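Local structure of acyl-coenzyme A oxidase acox-1.1 (Caenorhabditis elegans, 5K3I) at residues K187-N192 with V248-L253; I146-Q151 with N198-V203; G389-V394 with T432-N437. The protein catalyses the FAD-dependent desaturation of acyl-CoA thioesters to (2E)-enoyl-CoA with oxygen as electron acceptor, the first step of peroxisomal beta-oxidation. The protein carries 1 engineered substitution. All coordinates share one frame; numbering follows the deposited sequence.

The three contacts surround one FAD. Contacts 1 and 2 belong to the beta-rich middle of the chain, and their centres are 9 Å apart. Their segments alternate in sequence: 146-151, 187-192, 198-203, 248-253. They touch directly, with G191 O close to T148 OG1 and P190 packed on Y149 and A150. Contact 1 lies in a three-stranded antiparallel sheet, contact 2 in a separate mixed sheet. Contact 3 comes later, in the helical C-alpha1 region, about 20 Å from contact 1 and 22 Å from contact 2 between centres. The flavin thus lies between a loop of the beta region and the loop that leads into helix 437-456, and the second subunit completes its site.

Contact 1 (K187-N192 with V248-L253); sequences KWWPGN and VDNGFL. With FAD (flavin-adenine dinucleotide), chain I.
With CG anti to its N (chi1 -163°), W188 brings its six-membered ring over to F252 CB. F252 has CG between its N and carbonyl carbon (chi1 60°), and its ring leads away from strand 187-188. Both side chains stand on the same face of a short antiparallel strand pair. W188 CE3 packs on F252 CB at 3.5 Å. The ring planes are 24° apart, but the rings are displaced and hardly overlap.

W188 and F252 form a non-hydrogen-bonded pair. K187 and L253 form the hydrogen-bonded pair next to it, each N-H giving to the other's carbonyl. Their side chains share the other face, with K187 CB 3.9 Å from L253 CB. K187 NZ makes a salt bridge to E153 OE2 and hydrogen bonds to Q151 O and V203 O.

Past W188 the chain of 187-192 leaves the strand, but bonding continues. W189 N donates to G251 O at 3.1 Å, and G251 N donates to P190 O. N250 ND2 gives to W189 O at 2.8 Å, close to the amide plane, and sits at the edge of the W189 ring. K242 NZ holds N250 OD1, which probably limits rotation of the amide. N192 ND2 reaches D249 OD1 at 3.2 Å from above the carboxylate plane, and D249 OD2 accepts from K195 N. N111 O and L115 N also hold the N192 amide.

The loop at 189-191 lies against the flavin. W189 lays one indole face near FAD C9. P190 CA packs on FAD C4 at 3.4 Å, and G191 N donates to FAD O4 at 3.1 Å. H412 of the second subunit meets both tryptophan rings. This resembles the flavin site of the acyl-CoA dehydrogenases, where a beta-domain tryptophan also lies by the isoalloxazine.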
# COMPACT_ATOMS: atom_id res chain seq x y z
N LYS A 187 -27.41 5.77 5.61
CA LYS A 187 -26.70 5.11 4.53
C LYS A 187 -25.41 5.87 4.26
O LYS A 187 -25.37 7.10 4.33
CB LYS A 187 -27.57 5.04 3.28
CG LYS A 187 -28.80 4.18 3.45
CD LYS A 187 -28.40 2.74 3.68
CE LYS A 187 -29.58 1.89 4.12
NZ LYS A 187 -29.18 0.53 4.54
N TRP A 188 -24.34 5.13 3.98
CA TRP A 188 -23.00 5.70 4.02
C TRP A 188 -22.10 4.76 3.25
O TRP A 188 -22.08 3.55 3.52
CB TRP A 188 -22.54 5.85 5.47
CG TRP A 188 -21.37 6.76 5.69
CD1 TRP A 188 -20.07 6.50 5.41
CD2 TRP A 188 -21.40 8.08 6.24
NE1 TRP A 188 -19.28 7.57 5.75
CE2 TRP A 188 -20.08 8.55 6.27
CE3 TRP A 188 -22.42 8.91 6.72
CZ2 TRP A 188 -19.74 9.81 6.74
CZ3 TRP A 188 -22.08 10.17 7.19
CH2 TRP A 188 -20.76 10.60 7.20
N TRP A 189 -21.40 5.32 2.23
CA TRP A 189 -20.50 4.70 1.25
C TRP A 189 -21.08 4.33 -0.12
O TRP A 189 -20.29 4.14 -1.04
CB TRP A 189 -19.79 3.47 1.81
CG TRP A 189 -18.64 3.83 2.67
CD1 TRP A 189 -18.55 3.73 4.02
CD2 TRP A 189 -17.42 4.41 2.22
NE1 TRP A 189 -17.33 4.19 4.45
CE2 TRP A 189 -16.62 4.62 3.35
CE3 TRP A 189 -16.92 4.77 0.97
CZ2 TRP A 189 -15.35 5.17 3.27
CZ3 TRP A 189 -15.66 5.31 0.89
CH2 TRP A 189 -14.89 5.51 2.03
N PRO A 190 -22.40 4.18 -0.32
CA PRO A 190 -22.88 3.92 -1.68
C PRO A 190 -22.30 4.93 -2.66
O PRO A 190 -22.42 6.14 -2.49
CB PRO A 190 -24.40 4.05 -1.54
CG PRO A 190 -24.64 3.60 -0.18
CD PRO A 190 -23.54 4.16 0.63
N GLY A 191 -21.67 4.41 -3.71
CA GLY A 191 -21.01 5.27 -4.66
C GLY A 191 -22.02 6.04 -5.50
O GLY A 191 -23.10 5.54 -5.81
N ASN A 192 -21.67 7.28 -5.83
CA ASN A 192 -22.47 8.18 -6.65
C ASN A 192 -23.77 8.56 -5.96
O ASN A 192 -24.70 9.03 -6.62
CB ASN A 192 -22.75 7.57 -8.03
CG ASN A 192 -21.48 7.30 -8.81
OD1 ASN A 192 -21.26 6.20 -9.31
ND2 ASN A 192 -20.64 8.33 -8.93
N VAL A 248 -15.81 9.43 -8.00
CA VAL A 248 -17.08 8.94 -7.46
C VAL A 248 -17.47 9.72 -6.22
O VAL A 248 -16.67 9.89 -5.29
CB VAL A 248 -16.99 7.44 -7.17
CG1 VAL A 248 -18.18 7.02 -6.33
CG2 VAL A 248 -16.95 6.66 -8.46
N ASP A 249 -18.70 10.23 -6.20
CA ASP A 249 -19.23 10.97 -5.06
C ASP A 249 -19.94 10.02 -4.08
O ASP A 249 -21.17 9.97 -3.99
CB ASP A 249 -20.18 12.05 -5.53
CG ASP A 249 -21.20 11.53 -6.52
OD1 ASP A 249 -20.82 11.26 -7.68
OD2 ASP A 249 -22.37 11.37 -6.11
N ASN A 250 -19.13 9.28 -3.32
CA ASN A 250 -19.70 8.39 -2.31
C ASN A 250 -20.49 9.23 -1.32
O ASN A 250 -20.05 10.31 -0.92
CB ASN A 250 -18.59 7.60 -1.60
CG ASN A 250 -17.87 6.63 -2.53
OD1 ASN A 250 -16.86 6.97 -3.15
ND2 ASN A 250 -18.39 5.41 -2.62
N GLY A 251 -21.67 8.74 -0.92
CA GLY A 251 -22.65 9.59 -0.29
C GLY A 251 -23.19 9.04 1.01
O GLY A 251 -23.04 7.86 1.35
N PHE A 252 -23.83 9.94 1.76
CA PHE A 252 -24.69 9.59 2.88
C PHE A 252 -26.14 9.87 2.52
O PHE A 252 -26.44 10.73 1.68
CB PHE A 252 -24.30 10.32 4.18
CG PHE A 252 -24.37 11.84 4.11
CD1 PHE A 252 -25.58 12.52 4.16
CD2 PHE A 252 -23.20 12.58 4.06
CE1 PHE A 252 -25.62 13.91 4.12
CE2 PHE A 252 -23.23 13.96 4.02
CZ PHE A 252 -24.44 14.63 4.05
N LEU A 253 -27.06 9.15 3.17
CA LEU A 253 -28.48 9.29 2.87
C LEU A 253 -29.30 9.03 4.13
O LEU A 253 -29.12 8.00 4.79
CB LEU A 253 -28.90 8.33 1.75
CG LEU A 253 -30.39 8.23 1.46
CD1 LEU A 253 -30.91 9.56 0.95
CD2 LEU A 253 -30.64 7.13 0.45
PA FAD I . -16.30 -3.23 9.71
O1A FAD I . -17.00 -4.56 9.84
O2A FAD I . -17.05 -2.19 10.50
O5B FAD I . -14.77 -3.41 10.27
C5B FAD I . -14.11 -4.52 9.70
C4B FAD I . -13.06 -4.93 10.76
O4B FAD I . -13.64 -5.54 11.75
C3B FAD I . -12.18 -5.93 10.00
O3B FAD I . -10.88 -5.78 10.39
C2B FAD I . -12.74 -7.31 10.36
O2B FAD I . -11.56 -8.16 10.75
C1B FAD I . -13.46 -7.13 11.43
N9A FAD I . -14.76 -7.76 11.46
C8A FAD I . -15.97 -7.22 11.23
N7A FAD I . -16.88 -8.17 11.38
C5A FAD I . -16.23 -9.32 11.73
C6A FAD I . -16.64 -10.61 12.01
N6A FAD I . -17.87 -11.35 12.08
N1A FAD I . -15.73 -11.55 12.33
C2A FAD I . -14.41 -11.24 12.38
N3A FAD I . -14.01 -9.99 12.10
C4A FAD I . -14.92 -9.04 11.78
N1 FAD I . -21.27 0.04 0.49
C2 FAD I . -22.55 0.05 -0.24
O2 FAD I . -23.55 -0.32 0.31
N3 FAD I . -22.53 0.54 -1.64
C4 FAD I . -21.28 0.97 -2.24
O4 FAD I . -21.25 1.36 -3.34
C4X FAD I . -19.99 0.95 -1.48
N5 FAD I . -18.74 1.39 -2.06
C5X FAD I . -17.49 1.34 -1.26
C6 FAD I . -16.30 1.77 -1.85
C7 FAD I . -15.12 1.72 -1.09
C7M FAD I . -14.00 2.25 -2.01
C8 FAD I . -15.12 1.26 0.24
C8M FAD I . -13.84 1.22 1.05
C9 FAD I . -16.33 0.84 0.83
C9A FAD I . -17.52 0.88 0.06
N10 FAD I . -18.82 0.43 0.66
C10 FAD I . -20.03 0.48 -0.13
C1' FAD I . -18.88 -0.06 2.02
C2' FAD I . -18.40 -1.53 2.09
O2' FAD I . -19.37 -2.40 1.61
C3' FAD I . -18.12 -1.80 3.56
O3' FAD I . -17.22 -0.81 3.96
C4' FAD I . -17.49 -3.18 3.64
O4' FAD I . -18.51 -4.13 3.56
C5' FAD I . -16.77 -3.37 4.98
O5' FAD I . -17.73 -3.51 6.01
P FAD I . -17.55 -2.44 7.25
O1P FAD I . -17.35 -1.03 6.69
O2P FAD I . -18.73 -2.42 8.17
O3P FAD I . -16.19 -2.81 8.11

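Contact 2 (I146-Q151 with N198-V203); sequences IGTYAQ and NYAVVV. With FAD (flavin-adenine dinucleotide), chain I.
Y149 and V201 pair in a parallel strand contact, part of the mixed sheet in the beta domain of the acyl-CoA oxidase fold. Strands 147-150 and 199-203 run 13° apart, with axes 4.6 Å from each other.

The tight part is the end near the flavin. T148 O accepts from V201 N, A150 N gives to V201 O, and A150 O accepts from V203 N at 2.9 Å. The Y149 side chain has CG opposite its backbone N (chi1 -177°) and extends along the face that also carries V201. Its CD1 meets V201 CG1 at 3.5 Å, and its CZ meets V203 CG2 at 3.8 Å. Both methyls approach the ring obliquely. The hydroxyl donates to Q151 OE1, which lies in the ring plane at its edge. With an alanine at Y149, the Q151 carboxamide would probably lose its mate and be set free to turn, and a gap would open beside the two valine methyls. M119 and A123 of helix 114-127 also touch Y149.

Toward G147 the pairing loosens. The bond from T148 N to Y199 O is long and weak, at 3.5 Å. Y199 is partly exposed; its side chain leads away from strand 147-150, and Y199 OH bonds E225 OE2. Beyond it the strand start is held again: I146 O accepts from both N198 N and Y199 N, while N198 OD1 accepts from I146 N at 3.0 Å. M666 of the second subunit packs on I146 and N198.

T148 OG1 turns to G191 O on the other face of the strand. At the tight end the backbone grips the pyrimidine edge of the flavin. FAD N3 donates to Y149 O at 3.3 Å, and Q151 N donates to FAD O2 at 3.1 Å.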
# COMPACT_ATOMS: atom_id res chain seq x y z
N ILE A 146 -30.08 8.33 -13.02
CA ILE A 146 -28.80 7.89 -12.49
C ILE A 146 -29.06 7.23 -11.14
O ILE A 146 -29.77 7.80 -10.30
CB ILE A 146 -27.82 9.06 -12.37
CG1 ILE A 146 -27.56 9.67 -13.75
CG2 ILE A 146 -26.50 8.61 -11.74
CD1 ILE A 146 -26.71 10.92 -13.72
N GLY A 147 -28.48 6.05 -10.93
CA GLY A 147 -28.85 5.19 -9.82
C GLY A 147 -27.64 4.63 -9.10
O GLY A 147 -26.51 4.68 -9.60
N THR A 148 -27.88 4.12 -7.91
CA THR A 148 -26.85 3.43 -7.15
C THR A 148 -27.52 2.43 -6.21
O THR A 148 -28.75 2.31 -6.16
CB THR A 148 -25.98 4.41 -6.36
OG1 THR A 148 -24.92 3.69 -5.72
CG2 THR A 148 -26.82 5.12 -5.31
N TYR A 149 -26.68 1.70 -5.47
CA TYR A 149 -27.11 0.62 -4.59
C TYR A 149 -26.69 1.02 -3.18
O TYR A 149 -25.49 1.13 -2.90
CB TYR A 149 -26.47 -0.71 -5.01
CG TYR A 149 -26.93 -1.88 -4.17
CD1 TYR A 149 -28.14 -2.50 -4.43
CD2 TYR A 149 -26.16 -2.35 -3.12
CE1 TYR A 149 -28.57 -3.56 -3.68
CE2 TYR A 149 -26.58 -3.41 -2.35
CZ TYR A 149 -27.78 -4.01 -2.63
OH TYR A 149 -28.20 -5.07 -1.86
N ALA A 150 -27.67 1.26 -2.31
CA ALA A 150 -27.44 1.80 -0.98
C ALA A 150 -27.69 0.73 0.09
O ALA A 150 -28.81 0.56 0.56
CB ALA A 150 -28.32 3.02 -0.73
N GLN A 151 -26.63 0.02 0.47
CA GLN A 151 -26.68 -1.00 1.51
C GLN A 151 -26.03 -0.55 2.81
O GLN A 151 -26.68 -0.49 3.86
CB GLN A 151 -26.00 -2.27 0.99
CG GLN A 151 -26.03 -3.45 1.93
CD GLN A 151 -25.63 -4.73 1.23
OE1 GLN A 151 -26.40 -5.30 0.46
NE2 GLN A 151 -24.40 -5.18 1.48
N ASN A 198 -30.16 10.30 -8.74
CA ASN A 198 -31.50 10.73 -8.34
C ASN A 198 -32.42 9.58 -7.95
O ASN A 198 -33.53 9.84 -7.46
CB ASN A 198 -32.16 11.60 -9.43
CG ASN A 198 -31.95 11.06 -10.83
OD1 ASN A 198 -31.71 9.86 -11.03
ND2 ASN A 198 -32.05 11.94 -11.81
N TYR A 199 -32.00 8.34 -8.15
CA TYR A 199 -32.68 7.16 -7.62
C TYR A 199 -31.67 6.25 -6.94
O TYR A 199 -30.46 6.31 -7.22
CB TYR A 199 -33.42 6.37 -8.70
CG TYR A 199 -34.70 7.01 -9.19
CD1 TYR A 199 -34.67 8.12 -10.04
CD2 TYR A 199 -35.94 6.48 -8.84
CE1 TYR A 199 -35.84 8.70 -10.50
CE2 TYR A 199 -37.11 7.05 -9.30
CZ TYR A 199 -37.06 8.16 -10.13
OH TYR A 199 -38.23 8.73 -10.58
N ALA A 200 -32.15 5.40 -6.04
CA ALA A 200 -31.30 4.36 -5.48
C ALA A 200 -32.13 3.15 -5.09
O ALA A 200 -33.28 3.27 -4.67
CB ALA A 200 -30.52 4.87 -4.27
N VAL A 201 -31.51 1.97 -5.22
CA VAL A 201 -31.96 0.77 -4.51
C VAL A 201 -31.41 0.83 -3.09
O VAL A 201 -30.23 1.12 -2.88
CB VAL A 201 -31.50 -0.50 -5.25
CG1 VAL A 201 -31.57 -1.71 -4.35
CG2 VAL A 201 -32.33 -0.70 -6.52
N VAL A 202 -32.27 0.56 -2.10
CA VAL A 202 -31.93 0.83 -0.71
C VAL A 202 -32.29 -0.38 0.15
O VAL A 202 -33.46 -0.79 0.19
CB VAL A 202 -32.65 2.08 -0.18
CG1 VAL A 202 -32.22 2.35 1.25
CG2 VAL A 202 -32.34 3.28 -1.06
N VAL A 203 -31.30 -0.93 0.84
CA VAL A 203 -31.49 -2.07 1.73
C VAL A 203 -31.97 -1.55 3.09
O VAL A 203 -31.33 -0.68 3.68
CB VAL A 203 -30.19 -2.87 1.89
CG1 VAL A 203 -30.41 -4.02 2.85
CG2 VAL A 203 -29.70 -3.36 0.54
PA FAD I . -16.30 -3.23 9.71
O1A FAD I . -17.00 -4.56 9.84
O2A FAD I . -17.05 -2.19 10.50
O5B FAD I . -14.77 -3.41 10.27
C5B FAD I . -14.11 -4.52 9.70
C4B FAD I . -13.06 -4.93 10.76
O4B FAD I . -13.64 -5.54 11.75
C3B FAD I . -12.18 -5.93 10.00
O3B FAD I . -10.88 -5.78 10.39
C2B FAD I . -12.74 -7.31 10.36
O2B FAD I . -11.56 -8.16 10.75
C1B FAD I . -13.46 -7.13 11.43
N9A FAD I . -14.76 -7.76 11.46
C8A FAD I . -15.97 -7.22 11.23
N7A FAD I . -16.88 -8.17 11.38
C5A FAD I . -16.23 -9.32 11.73
C6A FAD I . -16.64 -10.61 12.01
N6A FAD I . -17.87 -11.35 12.08
N1A FAD I . -15.73 -11.55 12.33
C2A FAD I . -14.41 -11.24 12.38
N3A FAD I . -14.01 -9.99 12.10
C4A FAD I . -14.92 -9.04 11.78
N1 FAD I . -21.27 0.04 0.49
C2 FAD I . -22.55 0.05 -0.24
O2 FAD I . -23.55 -0.32 0.31
N3 FAD I . -22.53 0.54 -1.64
C4 FAD I . -21.28 0.97 -2.24
O4 FAD I . -21.25 1.36 -3.34
C4X FAD I . -19.99 0.95 -1.48
N5 FAD I . -18.74 1.39 -2.06
C5X FAD I . -17.49 1.34 -1.26
C6 FAD I . -16.30 1.77 -1.85
C7 FAD I . -15.12 1.72 -1.09
C7M FAD I . -14.00 2.25 -2.01
C8 FAD I . -15.12 1.26 0.24
C8M FAD I . -13.84 1.22 1.05
C9 FAD I . -16.33 0.84 0.83
C9A FAD I . -17.52 0.88 0.06
N10 FAD I . -18.82 0.43 0.66
C10 FAD I . -20.03 0.48 -0.13
C1' FAD I . -18.88 -0.06 2.02
C2' FAD I . -18.40 -1.53 2.09
O2' FAD I . -19.37 -2.40 1.61
C3' FAD I . -18.12 -1.80 3.56
O3' FAD I . -17.22 -0.81 3.96
C4' FAD I . -17.49 -3.18 3.64
O4' FAD I . -18.51 -4.13 3.56
C5' FAD I . -16.77 -3.37 4.98
O5' FAD I . -17.73 -3.51 6.01
P FAD I . -17.55 -2.44 7.25
O1P FAD I . -17.35 -1.03 6.69
O2P FAD I . -18.73 -2.42 8.17
O3P FAD I . -16.19 -2.81 8.11

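Contact 3 (G389-V394 with T432-N437); sequences GLKSVV and TYAGEN. Engineered in segment 432-437: A434 (natural residue Glu). With FAD (flavin-adenine dinucleotide), chain I.
The active-site loop of the C-alpha1 region meets helix 380-407 here, mainly through K391 and S392, which meet the backbone of Y433 and the side of N437. The loop holds A434, an engineered residue. The natural residue is a glutamate, predicted to be the proton acceptor.

The K391 chain bends at chi2 (81°) and then runs extended to the loop. Its NZ donates to Y433 O. The modelled distance is very short, and its exact value is doubtful. NZ also bonds G430 O, which ties the lysine to a second point on the loop. A434 is close by, with K391 NZ 4.4 Å from A434 CB. R295 NE of helix 292-319 bonds A434 O. At the backbone angles of G435 any side chain would collide with the carbonyl O of A434, so only glycine fits easily.

One residue on, S392 packs against N437, the first residue of helix 437-456, with S392 CB 3.9 Å from N437 CG. S392 O also bonds the adenine amino group of the bound ATP, and N437 lies beside the same nucleotide. This edge of the contact therefore belongs to the ATP pocket.

The loop also faces FAD. Y433 CB lies 3.9 Å from FAD C9A, and the flavin methyl C7M sits at the edge of the Y433 ring. E436 CG is 3.7 Å from FAD C5B. E436 is the N-cap of helix 437-456, and its OE2 takes the M438 N-H.

M440 of that helix packs on K391 and S392. L390 and V393 lean on helix 520-553, while V394 meets Q302 of helix 292-319 and F354 of helix 338-370.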
# COMPACT_ATOMS: atom_id res chain seq x y z
N GLY A 389 -13.44 -16.44 -0.93
CA GLY A 389 -12.00 -16.56 -0.83
C GLY A 389 -11.27 -15.84 -1.94
O GLY A 389 -10.29 -15.12 -1.69
N LEU A 390 -11.73 -16.01 -3.18
CA LEU A 390 -11.01 -15.45 -4.32
C LEU A 390 -10.99 -13.93 -4.26
O LEU A 390 -9.96 -13.32 -4.53
CB LEU A 390 -11.63 -15.89 -5.65
CG LEU A 390 -11.10 -17.13 -6.37
CD1 LEU A 390 -11.88 -17.32 -7.66
CD2 LEU A 390 -9.62 -17.00 -6.65
N LYS A 391 -12.11 -13.32 -3.90
CA LYS A 391 -12.12 -11.87 -3.82
C LYS A 391 -11.13 -11.39 -2.77
O LYS A 391 -10.55 -10.31 -2.91
CB LYS A 391 -13.55 -11.37 -3.55
CG LYS A 391 -13.88 -10.94 -2.13
CD LYS A 391 -13.37 -9.54 -1.91
CE LYS A 391 -14.08 -8.80 -0.88
NZ LYS A 391 -13.56 -7.42 -0.87
N SER A 392 -10.91 -12.18 -1.72
CA SER A 392 -10.00 -11.77 -0.65
C SER A 392 -8.53 -11.99 -1.01
O SER A 392 -7.69 -11.12 -0.73
CB SER A 392 -10.36 -12.49 0.64
OG SER A 392 -11.76 -12.63 0.78
N VAL A 393 -8.19 -13.13 -1.61
CA VAL A 393 -6.79 -13.39 -1.97
C VAL A 393 -6.36 -12.51 -3.14
O VAL A 393 -5.29 -11.89 -3.10
CB VAL A 393 -6.58 -14.88 -2.28
CG1 VAL A 393 -5.13 -15.12 -2.71
CG2 VAL A 393 -6.92 -15.72 -1.06
N VAL A 394 -7.20 -12.42 -4.18
CA VAL A 394 -6.83 -11.68 -5.38
C VAL A 394 -6.56 -10.23 -5.03
O VAL A 394 -5.56 -9.64 -5.46
CB VAL A 394 -7.95 -11.79 -6.44
CG1 VAL A 394 -7.73 -10.78 -7.55
CG2 VAL A 394 -8.02 -13.20 -6.99
N THR A 432 -11.70 -4.02 1.02
CA THR A 432 -12.78 -3.75 1.96
C THR A 432 -14.17 -3.77 1.33
O THR A 432 -15.09 -4.34 1.93
CB THR A 432 -12.57 -2.42 2.67
OG1 THR A 432 -12.32 -1.39 1.71
CG2 THR A 432 -11.39 -2.52 3.64
N TYR A 433 -14.38 -3.21 0.14
CA TYR A 433 -15.72 -3.27 -0.42
C TYR A 433 -16.04 -4.69 -0.90
O TYR A 433 -15.16 -5.55 -1.07
CB TYR A 433 -15.93 -2.26 -1.55
CG TYR A 433 -15.15 -2.41 -2.86
CD1 TYR A 433 -15.43 -3.45 -3.75
CD2 TYR A 433 -14.23 -1.45 -3.25
CE1 TYR A 433 -14.74 -3.56 -4.95
CE2 TYR A 433 -13.56 -1.55 -4.45
CZ TYR A 433 -13.81 -2.60 -5.30
OH TYR A 433 -13.13 -2.68 -6.49
N ALA A 434 -17.34 -4.93 -1.08
CA ALA A 434 -17.89 -6.22 -1.45
C ALA A 434 -17.58 -7.30 -0.42
O ALA A 434 -17.50 -8.49 -0.76
CB ALA A 434 -17.42 -6.65 -2.85
N GLY A 435 -17.41 -6.91 0.84
CA GLY A 435 -17.11 -7.86 1.89
C GLY A 435 -15.72 -7.67 2.46
O GLY A 435 -14.75 -7.86 1.73
N GLU A 436 -15.59 -7.26 3.72
CA GLU A 436 -14.27 -7.19 4.35
C GLU A 436 -13.51 -8.50 4.15
O GLU A 436 -14.06 -9.59 4.33
CB GLU A 436 -14.41 -6.88 5.84
CG GLU A 436 -13.46 -5.79 6.32
CD GLU A 436 -12.00 -6.19 6.20
OE1 GLU A 436 -11.20 -5.39 5.68
OE2 GLU A 436 -11.66 -7.32 6.63
N ASN A 437 -12.23 -8.38 3.77
CA ASN A 437 -11.42 -9.55 3.42
C ASN A 437 -11.37 -10.58 4.54
O ASN A 437 -11.47 -11.79 4.29
CB ASN A 437 -10.01 -9.11 3.06
CG ASN A 437 -9.88 -8.71 1.62
OD1 ASN A 437 -8.77 -8.51 1.11
ND2 ASN A 437 -11.01 -8.62 0.94
PA FAD I . -16.30 -3.23 9.71
O1A FAD I . -17.00 -4.56 9.84
O2A FAD I . -17.05 -2.19 10.50
O5B FAD I . -14.77 -3.41 10.27
C5B FAD I . -14.11 -4.52 9.70
C4B FAD I . -13.06 -4.93 10.76
O4B FAD I . -13.64 -5.54 11.75
C3B FAD I . -12.18 -5.93 10.00
O3B FAD I . -10.88 -5.78 10.39
C2B FAD I . -12.74 -7.31 10.36
O2B FAD I . -11.56 -8.16 10.75
C1B FAD I . -13.46 -7.13 11.43
N9A FAD I . -14.76 -7.76 11.46
C8A FAD I . -15.97 -7.22 11.23
N7A FAD I . -16.88 -8.17 11.38
C5A FAD I . -16.23 -9.32 11.73
C6A FAD I . -16.64 -10.61 12.01
N6A FAD I . -17.87 -11.35 12.08
N1A FAD I . -15.73 -11.55 12.33
C2A FAD I . -14.41 -11.24 12.38
N3A FAD I . -14.01 -9.99 12.10
C4A FAD I . -14.92 -9.04 11.78
N1 FAD I . -21.27 0.04 0.49
C2 FAD I . -22.55 0.05 -0.24
O2 FAD I . -23.55 -0.32 0.31
N3 FAD I . -22.53 0.54 -1.64
C4 FAD I . -21.28 0.97 -2.24
O4 FAD I . -21.25 1.36 -3.34
C4X FAD I . -19.99 0.95 -1.48
N5 FAD I . -18.74 1.39 -2.06
C5X FAD I . -17.49 1.34 -1.26
C6 FAD I . -16.30 1.77 -1.85
C7 FAD I . -15.12 1.72 -1.09
C7M FAD I . -14.00 2.25 -2.01
C8 FAD I . -15.12 1.26 0.24
C8M FAD I . -13.84 1.22 1.05
C9 FAD I . -16.33 0.84 0.83
C9A FAD I . -17.52 0.88 0.06
N10 FAD I . -18.82 0.43 0.66
C10 FAD I . -20.03 0.48 -0.13
C1' FAD I . -18.88 -0.06 2.02
C2' FAD I . -18.40 -1.53 2.09
O2' FAD I . -19.37 -2.40 1.61
C3' FAD I . -18.12 -1.80 3.56
O3' FAD I . -17.22 -0.81 3.96
C4' FAD I . -17.49 -3.18 3.64
O4' FAD I . -18.51 -4.13 3.56
C5' FAD I . -16.77 -3.37 4.98
O5' FAD I . -17.73 -3.51 6.01
P FAD I . -17.55 -2.44 7.25
O1P FAD I . -17.35 -1.03 6.69
O2P FAD I . -18.73 -2.42 8.17
O3P FAD I . -16.19 -2.81 8.11